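Local coordinates for Non-structural protein 2 (Infectious bronchitis virus, PDB 7F52) that is of unsettled function but is one of the non-structural proteins that this coronavirus releases from its replicase polyprotein, at residues L383-I388 against D434-F439; T376-D381 against V475-C480. All coordinates share one frame; numbering follows the deposited sequence.

Contact 1 (L383-I388 against D434-F439); sequences LILAAI and DVLRLF
Leu383 and Phe439 meet through a methyl and the far end of a ring, with CD2 of Leu383 lying 3.7 Å from CZ of Phe439. One helical turn further along helix 377-390, CB of Ala386 lies 3.6 Å from CD2 of Phe439, coming at the ring obliquely, so two residues of one helix share a single aromatic partner. Val435 adds a second neighbour to the leucine: its CG1 is 4.0 Å from Leu383 CD2, the two side chains crossing at about a right angle. This branch lies anti to the valine's backbone N (chi1 180°) and also comes up against the backbone N of Leu383. Leu436 works on the flank, where its CD2 sits 3.9 Å from CB of Leu385 and 3.8 Å from the backbone N of Ala386. The contact packs helix 377-390 on helix 432-439; the short segment axes come within 9.0 Å and run in similar directions, crossing at -36°. In the next shell, Leu397 and Ile401 of helix 394-403 cover Leu383, Phe460 and Trp461 of helix 455-467 pack on Leu385, and the ring of Phe409 meets Phe439 edge-to-face. No hydrogen bond or salt bridge joins the two segments, and every touching residue is buried. Cohesion across this pair therefore rests on the fit of hydrocarbon surfaces and on keeping them from water.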
ATOM      1  N   LEU A 383     -35.982 -14.537 -20.337  1.00 54.25           N
ATOM      2  CA  LEU A 383     -35.278 -13.342 -20.800  1.00 56.74           C
ATOM      3  C   LEU A 383     -36.163 -12.155 -20.451  1.00 56.62           C
ATOM      4  O   LEU A 383     -35.673 -11.144 -19.926  1.00 52.16           O
ATOM      5  CB  LEU A 383     -34.963 -13.388 -22.309  1.00 53.73           C
ATOM      6  CG  LEU A 383     -33.840 -14.348 -22.717  1.00 54.63           C
ATOM      7  CD1 LEU A 383     -33.757 -14.534 -24.230  1.00 41.56           C
ATOM      8  CD2 LEU A 383     -32.482 -13.885 -22.147  1.00 52.91           C
ATOM      9  N   ILE A 384     -37.467 -12.297 -20.716  1.00 52.36           N
ATOM     10  CA  ILE A 384     -38.423 -11.232 -20.406  1.00 54.13           C
ATOM     11  C   ILE A 384     -38.436 -10.979 -18.897  1.00 56.15           C
ATOM     12  O   ILE A 384     -38.519  -9.827 -18.449  1.00 57.09           O
ATOM     13  CB  ILE A 384     -39.851 -11.572 -20.889  1.00 55.59           C
ATOM     14  CG1 ILE A 384     -39.922 -11.561 -22.410  1.00 55.29           C
ATOM     15  CG2 ILE A 384     -40.885 -10.596 -20.310  1.00 50.30           C
ATOM     16  CD1 ILE A 384     -41.352 -11.731 -22.913  1.00 59.59           C
ATOM     17  N   LEU A 385     -38.334 -12.048 -18.110  1.00 55.17           N
ATOM     18  CA  LEU A 385     -38.285 -11.867 -16.666  1.00 56.07           C
ATOM     19  C   LEU A 385     -37.009 -11.087 -16.306  1.00 53.34           C
ATOM     20  O   LEU A 385     -37.074 -10.075 -15.593  1.00 52.00           O
ATOM     21  CB  LEU A 385     -38.364 -13.217 -15.935  1.00 59.46           C
ATOM     22  CG  LEU A 385     -39.753 -13.898 -15.945  1.00 64.10           C
ATOM     23  CD1 LEU A 385     -39.701 -15.290 -15.354  1.00 61.27           C
ATOM     24  CD2 LEU A 385     -40.839 -13.087 -15.235  1.00 60.81           C
ATOM     25  N   ALA A 386     -35.866 -11.516 -16.835  1.00 53.19           N
ATOM     26  CA  ALA A 386     -34.605 -10.783 -16.592  1.00 54.45           C
ATOM     27  C   ALA A 386     -34.732  -9.294 -16.982  1.00 50.90           C
ATOM     28  O   ALA A 386     -34.309  -8.420 -16.242  1.00 48.24           O
ATOM     29  CB  ALA A 386     -33.452 -11.439 -17.334  1.00 50.36           C
ATOM     30  N   ALA A 387     -35.375  -9.009 -18.108  1.00 51.78           N
ATOM     31  CA  ALA A 387     -35.633  -7.630 -18.514  1.00 49.43           C
ATOM     32  C   ALA A 387     -36.508  -6.867 -17.512  1.00 53.85           C
ATOM     33  O   ALA A 387     -36.237  -5.695 -17.217  1.00 51.12           O
ATOM     34  CB  ALA A 387     -36.277  -7.601 -19.891  1.00 49.88           C
ATOM     35  N   ILE A 388     -37.561  -7.510 -16.995  1.00 56.50           N
ATOM     36  CA  ILE A 388     -38.480  -6.805 -16.088  1.00 55.02           C
ATOM     37  C   ILE A 388     -37.775  -6.424 -14.781  1.00 55.08           C
ATOM     38  O   ILE A 388     -37.916  -5.285 -14.275  1.00 52.42           O
ATOM     39  CB  ILE A 388     -39.722  -7.643 -15.776  1.00 57.57           C
ATOM     40  CG1 ILE A 388     -40.605  -7.741 -17.014  1.00 57.13           C
ATOM     41  CG2 ILE A 388     -40.521  -7.021 -14.637  1.00 53.18           C
ATOM     42  CD1 ILE A 388     -41.883  -8.480 -16.745  1.00 57.27           C
ATOM     43  N   ASP A 434     -33.401 -21.742 -15.322  1.00 68.00           N
ATOM     44  CA  ASP A 434     -32.096 -21.915 -15.948  1.00 70.21           C
ATOM     45  C   ASP A 434     -31.604 -20.630 -16.605  1.00 69.42           C
ATOM     46  O   ASP A 434     -30.413 -20.323 -16.588  1.00 67.28           O
ATOM     47  CB  ASP A 434     -32.142 -23.016 -17.003  1.00 69.64           C
ATOM     48  CG  ASP A 434     -32.171 -24.390 -16.404  1.00 76.72           C
ATOM     49  OD1 ASP A 434     -31.657 -24.550 -15.273  1.00 79.21           O
ATOM     50  OD2 ASP A 434     -32.708 -25.303 -17.072  1.00 75.34           O
ATOM     51  N   VAL A 435     -32.532 -19.894 -17.197  1.00 67.47           N
ATOM     52  CA  VAL A 435     -32.191 -18.680 -17.901  1.00 66.40           C
ATOM     53  C   VAL A 435     -31.984 -17.552 -16.892  1.00 67.13           C
ATOM     54  O   VAL A 435     -31.060 -16.757 -17.040  1.00 67.47           O
ATOM     55  CB  VAL A 435     -33.280 -18.307 -18.933  1.00 63.63           C
ATOM     56  CG1 VAL A 435     -32.912 -17.029 -19.662  1.00 63.75           C
ATOM     57  CG2 VAL A 435     -33.475 -19.432 -19.917  1.00 57.81           C
ATOM     58  N   LEU A 436     -32.825 -17.495 -15.860  1.00 65.54           N
ATOM     59  CA  LEU A 436     -32.676 -16.482 -14.818  1.00 65.51           C
ATOM     60  C   LEU A 436     -31.330 -16.603 -14.118  1.00 66.83           C
ATOM     61  O   LEU A 436     -30.755 -15.611 -13.694  1.00 64.10           O
ATOM     62  CB  LEU A 436     -33.810 -16.579 -13.804  1.00 65.94           C
ATOM     63  CG  LEU A 436     -35.114 -15.911 -14.257  1.00 67.07           C
ATOM     64  CD1 LEU A 436     -36.243 -16.161 -13.277  1.00 63.86           C
ATOM     65  CD2 LEU A 436     -34.922 -14.405 -14.500  1.00 61.23           C
ATOM     66  N   ARG A 437     -30.824 -17.826 -14.017  1.00 68.25           N
ATOM     67  CA  ARG A 437     -29.552 -18.082 -13.357  1.00 67.41           C
ATOM     68  C   ARG A 437     -28.411 -17.315 -14.026  1.00 66.74           C
ATOM     69  O   ARG A 437     -27.469 -16.873 -13.355  1.00 67.05           O
ATOM     70  CB  ARG A 437     -29.257 -19.586 -13.349  1.00 72.86           C
ATOM     71  CG  ARG A 437     -29.591 -20.266 -12.032  1.00 83.99           C
ATOM     72  CD  ARG A 437     -29.867 -21.761 -12.189  1.00 88.25           C
ATOM     73  NE  ARG A 437     -30.992 -22.182 -11.349  1.00 93.82           N
ATOM     74  CZ  ARG A 437     -31.419 -23.439 -11.228  1.00103.09           C
ATOM     75  NH1 ARG A 437     -30.813 -24.416 -11.893  1.00108.22           N
ATOM     76  NH2 ARG A 437     -32.455 -23.721 -10.441  1.00104.46           N
ATOM     77  N   LEU A 438     -28.514 -17.153 -15.344  1.00 66.47           N
ATOM     78  CA  LEU A 438     -27.528 -16.393 -16.124  1.00 63.27           C
ATOM     79  C   LEU A 438     -27.328 -14.997 -15.591  1.00 58.51           C
ATOM     80  O   LEU A 438     -26.219 -14.505 -15.560  1.00 61.42           O
ATOM     81  CB  LEU A 438     -27.947 -16.315 -17.598  1.00 61.35           C
ATOM     82  CG  LEU A 438     -27.730 -17.676 -18.245  1.00 58.06           C
ATOM     83  CD1 LEU A 438     -27.986 -17.656 -19.717  1.00 57.08           C
ATOM     84  CD2 LEU A 438     -26.313 -18.063 -17.959  1.00 57.63           C
ATOM     85  N   PHE A 439     -28.416 -14.380 -15.156  1.00 60.61           N
ATOM     86  CA  PHE A 439     -28.415 -12.987 -14.766  1.00 61.44           C
ATOM     87  C   PHE A 439     -28.637 -12.766 -13.281  1.00 66.97           C
ATOM     88  O   PHE A 439     -28.728 -11.617 -12.853  1.00 70.61           O
ATOM     89  CB  PHE A 439     -29.506 -12.244 -15.524  1.00 64.29           C
ATOM     90  CG  PHE A 439     -29.610 -12.625 -16.959  1.00 61.94           C
ATOM     91  CD1 PHE A 439     -28.770 -12.045 -17.906  1.00 60.51           C
ATOM     92  CD2 PHE A 439     -30.563 -13.546 -17.373  1.00 59.70           C
ATOM     93  CE1 PHE A 439     -28.874 -12.393 -19.256  1.00 59.64           C
ATOM     94  CE2 PHE A 439     -30.683 -13.896 -18.711  1.00 60.27           C
ATOM     95  CZ  PHE A 439     -29.833 -13.326 -19.660  1.00 60.30           C
TER

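Contact 2 (T376-D381 against V475-C480); sequences TPEIND and VKTCFC
The carboxylate of Asp381 bridges the backbone N-H groups of Lys476 and Thr477, successive residues just ahead of helix 478-491. OD1 accepts from the backbone N of Lys476 at 2.8 Å, on its syn lone pair and nearly straight at 163°. OD2 accepts from the backbone N of Thr477 at 2.6 Å, but here the donor comes from above the carboxylate, 47° out of its plane. The aspartate's CG stands beside its own backbone N, anti to the carbonyl carbon (chi1 -76°), and from there the carboxylate spans to both donors. Thr477 is the N-cap residue of helix 478-491 and makes no capping bond with its own side chain, so Asp381 holds the main chain at the N-cap and one residue before it. Around this grip, CB of Cys480 approaches OD2 of Asp381 at 3.4 Å. Lys476 crosses Asp381 at about a right angle: its CB lies 3.6 Å from Asp381 OD1, while its aliphatic chain runs on past Asn380. With a main-chain donor for each oxygen of this buried acidic group, the loop is pinned to the first turn of helix 377-390. Ile432, at the start of helix 432-439, touches Asp381, Thr477 and Cys480 alike. Helix 455-467 brings Trp461 against Val475 and Cys480, setting the joint among four helices close together in space.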
ATOM      1  N   THR A 376     -36.619 -20.620 -27.361  1.00 61.99           N
ATOM      2  CA  THR A 376     -37.652 -21.466 -26.815  1.00 54.65           C
ATOM      3  C   THR A 376     -38.585 -20.667 -25.901  1.00 55.91           C
ATOM      4  O   THR A 376     -38.156 -19.680 -25.310  1.00 56.86           O
ATOM      5  CB  THR A 376     -36.954 -22.625 -26.094  1.00 58.33           C
ATOM      6  OG1 THR A 376     -37.042 -23.817 -26.894  1.00 63.04           O
ATOM      7  CG2 THR A 376     -37.435 -22.820 -24.662  1.00 58.13           C
ATOM      8  N   PRO A 377     -39.869 -21.069 -25.803  1.00 60.45           N
ATOM      9  CA  PRO A 377     -40.876 -20.409 -24.949  1.00 55.32           C
ATOM     10  C   PRO A 377     -40.416 -20.194 -23.509  1.00 55.92           C
ATOM     11  O   PRO A 377     -40.740 -19.185 -22.875  1.00 52.24           O
ATOM     12  CB  PRO A 377     -42.050 -21.387 -24.985  1.00 54.35           C
ATOM     13  CG  PRO A 377     -41.915 -22.044 -26.302  1.00 50.97           C
ATOM     14  CD  PRO A 377     -40.449 -22.214 -26.530  1.00 57.82           C
ATOM     15  N   GLU A 378     -39.675 -21.163 -22.995  1.00 51.61           N
ATOM     16  CA  GLU A 378     -39.088 -21.029 -21.688  1.00 59.61           C
ATOM     17  C   GLU A 378     -38.017 -19.941 -21.703  1.00 61.72           C
ATOM     18  O   GLU A 378     -38.013 -19.053 -20.845  1.00 60.88           O
ATOM     19  CB  GLU A 378     -38.507 -22.361 -21.227  1.00 65.05           C
ATOM     20  CG  GLU A 378     -39.561 -23.385 -20.778  1.00 66.41           C
ATOM     21  CD  GLU A 378     -40.328 -24.020 -21.939  1.00 71.49           C
ATOM     22  OE1 GLU A 378     -41.526 -24.342 -21.759  1.00 72.94           O
ATOM     23  OE2 GLU A 378     -39.734 -24.199 -23.028  1.00 68.75           O
ATOM     24  N   ILE A 379     -37.123 -19.993 -22.686  1.00 59.62           N
ATOM     25  CA  ILE A 379     -36.065 -18.995 -22.784  1.00 56.26           C
ATOM     26  C   ILE A 379     -36.662 -17.604 -22.991  1.00 54.66           C
ATOM     27  O   ILE A 379     -36.236 -16.634 -22.356  1.00 55.23           O
ATOM     28  CB  ILE A 379     -35.084 -19.329 -23.914  1.00 54.48           C
ATOM     29  CG1 ILE A 379     -34.365 -20.638 -23.603  1.00 54.45           C
ATOM     30  CG2 ILE A 379     -34.081 -18.229 -24.073  1.00 54.36           C
ATOM     31  CD1 ILE A 379     -33.626 -21.217 -24.766  1.00 56.07           C
ATOM     32  N   ASN A 380     -37.666 -17.517 -23.855  1.00 51.70           N
ATOM     33  CA  ASN A 380     -38.307 -16.239 -24.153  1.00 53.75           C
ATOM     34  C   ASN A 380     -38.793 -15.570 -22.877  1.00 55.61           C
ATOM     35  O   ASN A 380     -38.514 -14.392 -22.654  1.00 55.73           O
ATOM     36  CB  ASN A 380     -39.483 -16.435 -25.126  1.00 53.73           C
ATOM     37  CG  ASN A 380     -40.215 -15.125 -25.468  1.00 57.36           C
ATOM     38  OD1 ASN A 380     -40.836 -14.503 -24.605  1.00 63.09           O
ATOM     39  ND2 ASN A 380     -40.223 -14.765 -26.748  1.00 47.18           N
ATOM     40  N   ASP A 381     -39.504 -16.326 -22.038  1.00 51.92           N
ATOM     41  CA  ASP A 381     -40.134 -15.755 -20.850  1.00 57.31           C
ATOM     42  C   ASP A 381     -39.142 -15.483 -19.703  1.00 57.83           C
ATOM     43  O   ASP A 381     -39.311 -14.531 -18.936  1.00 56.96           O
ATOM     44  CB  ASP A 381     -41.279 -16.664 -20.386  1.00 55.66           C
ATOM     45  CG  ASP A 381     -42.505 -16.528 -21.275  1.00 64.55           C
ATOM     46  OD1 ASP A 381     -42.343 -15.957 -22.383  1.00 71.48           O
ATOM     47  OD2 ASP A 381     -43.617 -16.987 -20.904  1.00 65.88           O
ATOM     48  N   VAL A 475     -45.736 -12.745 -23.426  1.00 55.26           N
ATOM     49  CA  VAL A 475     -45.405 -13.882 -22.562  1.00 62.23           C
ATOM     50  C   VAL A 475     -45.825 -15.214 -23.175  1.00 59.17           C
ATOM     51  O   VAL A 475     -47.019 -15.470 -23.375  1.00 58.86           O
ATOM     52  CB  VAL A 475     -46.216 -13.934 -21.262  1.00 60.05           C
ATOM     53  CG1 VAL A 475     -45.606 -12.975 -20.238  1.00 61.21           C
ATOM     54  CG2 VAL A 475     -47.654 -13.570 -21.545  1.00 54.69           C
ATOM     55  N   LYS A 476     -44.854 -16.057 -23.506  1.00 55.38           N
ATOM     56  CA  LYS A 476     -45.190 -17.238 -24.282  1.00 61.14           C
ATOM     57  C   LYS A 476     -45.319 -18.609 -23.622  1.00 66.54           C
ATOM     58  O   LYS A 476     -45.914 -19.545 -24.192  1.00 60.99           O
ATOM     59  CB  LYS A 476     -44.053 -17.205 -25.294  1.00 55.01           C
ATOM     60  CG  LYS A 476     -44.483 -16.344 -26.454  1.00 58.73           C
ATOM     61  CD  LYS A 476     -43.469 -16.228 -27.549  1.00 55.06           C
ATOM     62  CE  LYS A 476     -44.142 -15.588 -28.781  1.00 63.83           C
ATOM     63  NZ  LYS A 476     -45.360 -14.750 -28.469  1.00 59.44           N
ATOM     64  N   THR A 477     -44.813 -18.720 -22.403  1.00 61.37           N
ATOM     65  CA  THR A 477     -44.977 -19.960 -21.676  1.00 60.58           C
ATOM     66  C   THR A 477     -46.456 -20.016 -21.247  1.00 65.44           C
ATOM     67  O   THR A 477     -47.131 -18.982 -21.149  1.00 64.43           O
ATOM     68  CB  THR A 477     -43.948 -20.061 -20.557  1.00 60.18           C
ATOM     69  OG1 THR A 477     -43.405 -21.378 -20.536  1.00 63.73           O
ATOM     70  CG2 THR A 477     -44.573 -19.760 -19.213  1.00 58.43           C
ATOM     71  N   CYS A 478     -46.973 -21.220 -21.025  1.00 66.49           N
ATOM     72  CA  CYS A 478     -48.366 -21.383 -20.588  1.00 67.26           C
ATOM     73  C   CYS A 478     -48.556 -20.891 -19.150  1.00 64.53           C
ATOM     74  O   CYS A 478     -49.533 -20.211 -18.840  1.00 64.59           O
ATOM     75  CB  CYS A 478     -48.782 -22.850 -20.687  1.00 72.59           C
ATOM     76  SG  CYS A 478     -49.198 -23.316 -22.381  1.00 91.74           S
ATOM     77  N   PHE A 479     -47.612 -21.230 -18.286  1.00 64.33           N
ATOM     78  CA  PHE A 479     -47.597 -20.746 -16.912  1.00 64.00           C
ATOM     79  C   PHE A 479     -47.702 -19.208 -16.802  1.00 64.60           C
ATOM     80  O   PHE A 479     -48.467 -18.690 -15.984  1.00 61.96           O
ATOM     81  CB  PHE A 479     -46.328 -21.238 -16.218  1.00 67.38           C
ATOM     82  CG  PHE A 479     -46.149 -22.729 -16.264  1.00 80.06           C
ATOM     83  CD1 PHE A 479     -45.863 -23.384 -17.460  1.00 85.93           C
ATOM     84  CD2 PHE A 479     -46.269 -23.483 -15.112  1.00 86.58           C
ATOM     85  CE1 PHE A 479     -45.710 -24.766 -17.498  1.00 96.89           C
ATOM     86  CE2 PHE A 479     -46.115 -24.861 -15.141  1.00 95.00           C
ATOM     87  CZ  PHE A 479     -45.833 -25.503 -16.334  1.00 98.74           C
ATOM     88  N   CYS A 480     -46.943 -18.480 -17.627  1.00 64.46           N
ATOM     89  CA  CYS A 480     -46.894 -17.017 -17.535  1.00 57.91           C
ATOM     90  C   CYS A 480     -48.097 -16.394 -18.237  1.00 59.85           C
ATOM     91  O   CYS A 480     -48.588 -15.331 -17.839  1.00 59.76           O
ATOM     92  CB  CYS A 480     -45.584 -16.474 -18.121  1.00 58.04           C
ATOM     93  SG  CYS A 480     -44.078 -16.904 -17.175  1.00 68.37           S
TER

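In the fold
Contacts 1 and 2 share helix 377-390, which follows the long strand 357-371 of the mixed sheet and uses its first turn in contact 2 and its middle in contact 1, about 11 Å apart, centre to centre. The segments come in the order 376-381, 383-388, 434-439, 475-480, so contact 1 is nested within the loop that contact 2 closes. They adjoin where Val435 CG2 packs 3.9 Å from Ile379 CA. A single helix thus joins distant parts of the chain by different chemistry: apolar packing holds it to 432-439, while polar bonds tie it to the lead-in of helix 478-491, linking the region beside the sheet with the C-terminal helices.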